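Local coordinates for type III secretion system effector protein ExoU (Pseudomonas fluorescens, PDB 4QMK) that is a type III effector with a patatin-like phospholipase domain, probably a toxin that attacks host membrane lipids and is brought to the plasma membrane by binding phosphatidylinositol 4,5-bisphosphate, at residues A143-A148 with A274-A279. Numbering follows the deposited sequence.
Sequences AWLQEA and ALISGA
L145 reaches across from helix 140-157, and its CD1 methyl faces the notch between the CG2 methyl of I276, near the end of helix 270-278, and the methyl of A279, just past it. The closer approach is L145 CD1 to I276 CG2, 4.1 Å, and the two side chains cross at about a right angle. L145 holds CG anti to its carbonyl carbon, and chi2 of 157° then puts CD1 forward, toward the partner helix. On I276, CG2 lies anti to the backbone N (chi1 -52°), while the CG1 arm, beside the N, brings CD1 almost as near. A279, the first residue to leave helical geometry, aims its methyl at L145, with CB 4.4 Å from L145 CD1. No hydrogen bond crosses the 154 Å² buried here; the Q146 side chain, poorly ordered, lies at the exposed edge. Behind it, S277 turns the other way, its OG hydrogen-bonded to the carbonyl oxygens of T246, on strand 242-251, and S104, in a probable nucleophile elbow of the patatin-like fold. L174 packs against both I276 and W144, and W144 NE1 is hydrogen-bonded to OG of S158 of the second subunit, placing helix 140-157 between helix 270-278 and the neighbouring chain.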
ATOM      1  N   ALA A 143      10.211   9.139  20.787  1.00 43.81           N
ATOM      2  CA  ALA A 143      11.616   9.098  21.049  1.00 42.50           C
ATOM      3  C   ALA A 143      12.351   8.761  19.785  1.00 42.33           C
ATOM      4  O   ALA A 143      13.345   9.382  19.447  1.00 41.86           O
ATOM      5  CB  ALA A 143      11.909   8.066  22.124  1.00 42.68           C
ATOM      6  N   TRP A 144      11.873   7.751  19.089  1.00 42.34           N
ATOM      7  CA  TRP A 144      12.515   7.350  17.863  1.00 45.29           C
ATOM      8  C   TRP A 144      12.610   8.500  16.863  1.00 47.46           C
ATOM      9  O   TRP A 144      13.617   8.632  16.148  1.00 51.43           O
ATOM     10  CB  TRP A 144      11.775   6.191  17.229  1.00 46.68           C
ATOM     11  CG  TRP A 144      12.401   5.751  15.981  1.00 48.55           C
ATOM     12  CD1 TRP A 144      13.445   4.898  15.854  1.00 52.02           C
ATOM     13  CD2 TRP A 144      12.025   6.133  14.665  1.00 45.92           C
ATOM     14  NE1 TRP A 144      13.759   4.719  14.520  1.00 51.96           N
ATOM     15  CE2 TRP A 144      12.895   5.467  13.769  1.00 47.91           C
ATOM     16  CE3 TRP A 144      11.032   6.953  14.157  1.00 44.92           C
ATOM     17  CZ2 TRP A 144      12.801   5.602  12.385  1.00 47.26           C
ATOM     18  CZ3 TRP A 144      10.943   7.107  12.765  1.00 49.12           C
ATOM     19  CH2 TRP A 144      11.830   6.435  11.900  1.00 49.49           C
ATOM     20  N   LEU A 145      11.573   9.323  16.805  1.00 44.44           N
ATOM     21  CA  LEU A 145      11.596  10.426  15.910  1.00 47.27           C
ATOM     22  C   LEU A 145      12.713  11.406  16.183  1.00 53.63           C
ATOM     23  O   LEU A 145      13.298  11.917  15.230  1.00 60.69           O
ATOM     24  CB  LEU A 145      10.249  11.107  15.858  1.00 48.10           C
ATOM     25  CG  LEU A 145       9.290  10.352  14.957  1.00 49.80           C
ATOM     26  CD1 LEU A 145       7.860  10.664  15.324  1.00 52.16           C
ATOM     27  CD2 LEU A 145       9.573  10.684  13.498  1.00 52.25           C
ATOM     28  N   GLN A 146      13.052  11.669  17.445  1.00 60.78           N
ATOM     29  CA  GLN A 146      14.220  12.549  17.697  1.00 70.25           C
ATOM     30  C   GLN A 146      15.523  11.906  17.237  1.00 70.32           C
ATOM     31  O   GLN A 146      16.265  12.505  16.462  1.00 75.44           O
ATOM     32  CB  GLN A 146      14.357  12.985  19.145  1.00 76.45           C
ATOM     33  CG  GLN A 146      13.575  14.246  19.508  1.00 88.88           C
ATOM     34  CD  GLN A 146      12.096  13.974  19.772  1.00103.97           C
ATOM     35  OE1 GLN A 146      11.731  12.919  20.303  1.00126.15           O
ATOM     36  NE2 GLN A 146      11.241  14.944  19.449  1.00103.94           N
ATOM     37  N   GLU A 147      15.770  10.667  17.653  1.00 71.38           N
ATOM     38  CA  GLU A 147      17.030   9.996  17.320  1.00 72.36           C
ATOM     39  C   GLU A 147      17.230   9.739  15.827  1.00 63.05           C
ATOM     40  O   GLU A 147      18.333   9.917  15.308  1.00 61.58           O
ATOM     41  CB  GLU A 147      17.183   8.684  18.084  1.00 80.14           C
ATOM     42  CG  GLU A 147      17.509   8.868  19.569  1.00 95.14           C
ATOM     43  CD  GLU A 147      16.271   9.037  20.455  1.00102.83           C
ATOM     44  OE1 GLU A 147      15.473   8.073  20.532  1.00112.47           O
ATOM     45  OE2 GLU A 147      16.109  10.102  21.114  1.00 98.79           O
ATOM     46  N   ALA A 148      16.159   9.403  15.128  1.00 54.51           N
ATOM     47  CA  ALA A 148      16.244   9.009  13.724  1.00 52.25           C
ATOM     48  C   ALA A 148      16.139  10.141  12.706  1.00 54.51           C
ATOM     49  O   ALA A 148      16.279   9.917  11.487  1.00 50.06           O
ATOM     50  CB  ALA A 148      15.152   8.006  13.447  1.00 52.15           C
ATOM     51  N   ALA A 274      -1.641  11.504  14.081  1.00 30.06           N
ATOM     52  CA  ALA A 274      -1.746  12.631  14.994  1.00 29.17           C
ATOM     53  C   ALA A 274      -0.649  12.603  16.045  1.00 31.33           C
ATOM     54  O   ALA A 274      -0.165  13.649  16.474  1.00 32.13           O
ATOM     55  CB  ALA A 274      -3.103  12.609  15.690  1.00 31.36           C
ATOM     56  N   LEU A 275      -0.274  11.412  16.487  1.00 32.51           N
ATOM     57  CA  LEU A 275       0.783  11.294  17.447  1.00 35.31           C
ATOM     58  C   LEU A 275       2.081  11.785  16.809  1.00 35.53           C
ATOM     59  O   LEU A 275       2.857  12.519  17.441  1.00 34.57           O
ATOM     60  CB  LEU A 275       0.938   9.840  17.879  1.00 38.41           C
ATOM     61  CG  LEU A 275       2.154   9.496  18.752  1.00 41.34           C
ATOM     62  CD1 LEU A 275       1.957  10.019  20.173  1.00 44.15           C
ATOM     63  CD2 LEU A 275       2.298   7.980  18.788  1.00 45.46           C
ATOM     64  N   ILE A 276       2.321  11.328  15.572  1.00 34.44           N
ATOM     65  CA  ILE A 276       3.548  11.647  14.834  1.00 36.74           C
ATOM     66  C   ILE A 276       3.582  13.147  14.659  1.00 33.22           C
ATOM     67  O   ILE A 276       4.594  13.826  14.899  1.00 29.84           O
ATOM     68  CB  ILE A 276       3.532  11.073  13.400  1.00 40.07           C
ATOM     69  CG1 ILE A 276       3.196   9.582  13.383  1.00 39.91           C
ATOM     70  CG2 ILE A 276       4.844  11.398  12.672  1.00 42.45           C
ATOM     71  CD1 ILE A 276       4.347   8.660  13.292  1.00 41.67           C
ATOM     72  N   SER A 277       2.447  13.657  14.244  1.00 29.01           N
ATOM     73  CA  SER A 277       2.340  15.047  13.976  1.00 31.01           C
ATOM     74  C   SER A 277       2.747  15.852  15.159  1.00 30.66           C
ATOM     75  O   SER A 277       3.511  16.778  15.047  1.00 30.92           O
ATOM     76  CB  SER A 277       0.919  15.369  13.568  1.00 33.57           C
ATOM     77  OG  SER A 277       0.748  16.747  13.437  1.00 42.93           O
ATOM     78  N   GLY A 278       2.249  15.481  16.324  1.00 35.43           N
ATOM     79  CA  GLY A 278       2.537  16.229  17.521  1.00 33.40           C
ATOM     80  C   GLY A 278       3.961  16.110  18.033  1.00 34.88           C
ATOM     81  O   GLY A 278       4.415  16.965  18.754  1.00 35.76           O
ATOM     82  N   ALA A 279       4.665  15.051  17.670  1.00 34.47           N
ATOM     83  CA  ALA A 279       6.005  14.822  18.169  1.00 35.85           C
ATOM     84  C   ALA A 279       7.083  15.159  17.226  1.00 39.75           C
ATOM     85  O   ALA A 279       8.174  14.619  17.382  1.00 44.59           O
ATOM     86  CB  ALA A 279       6.179  13.356  18.414  1.00 37.05           C
TER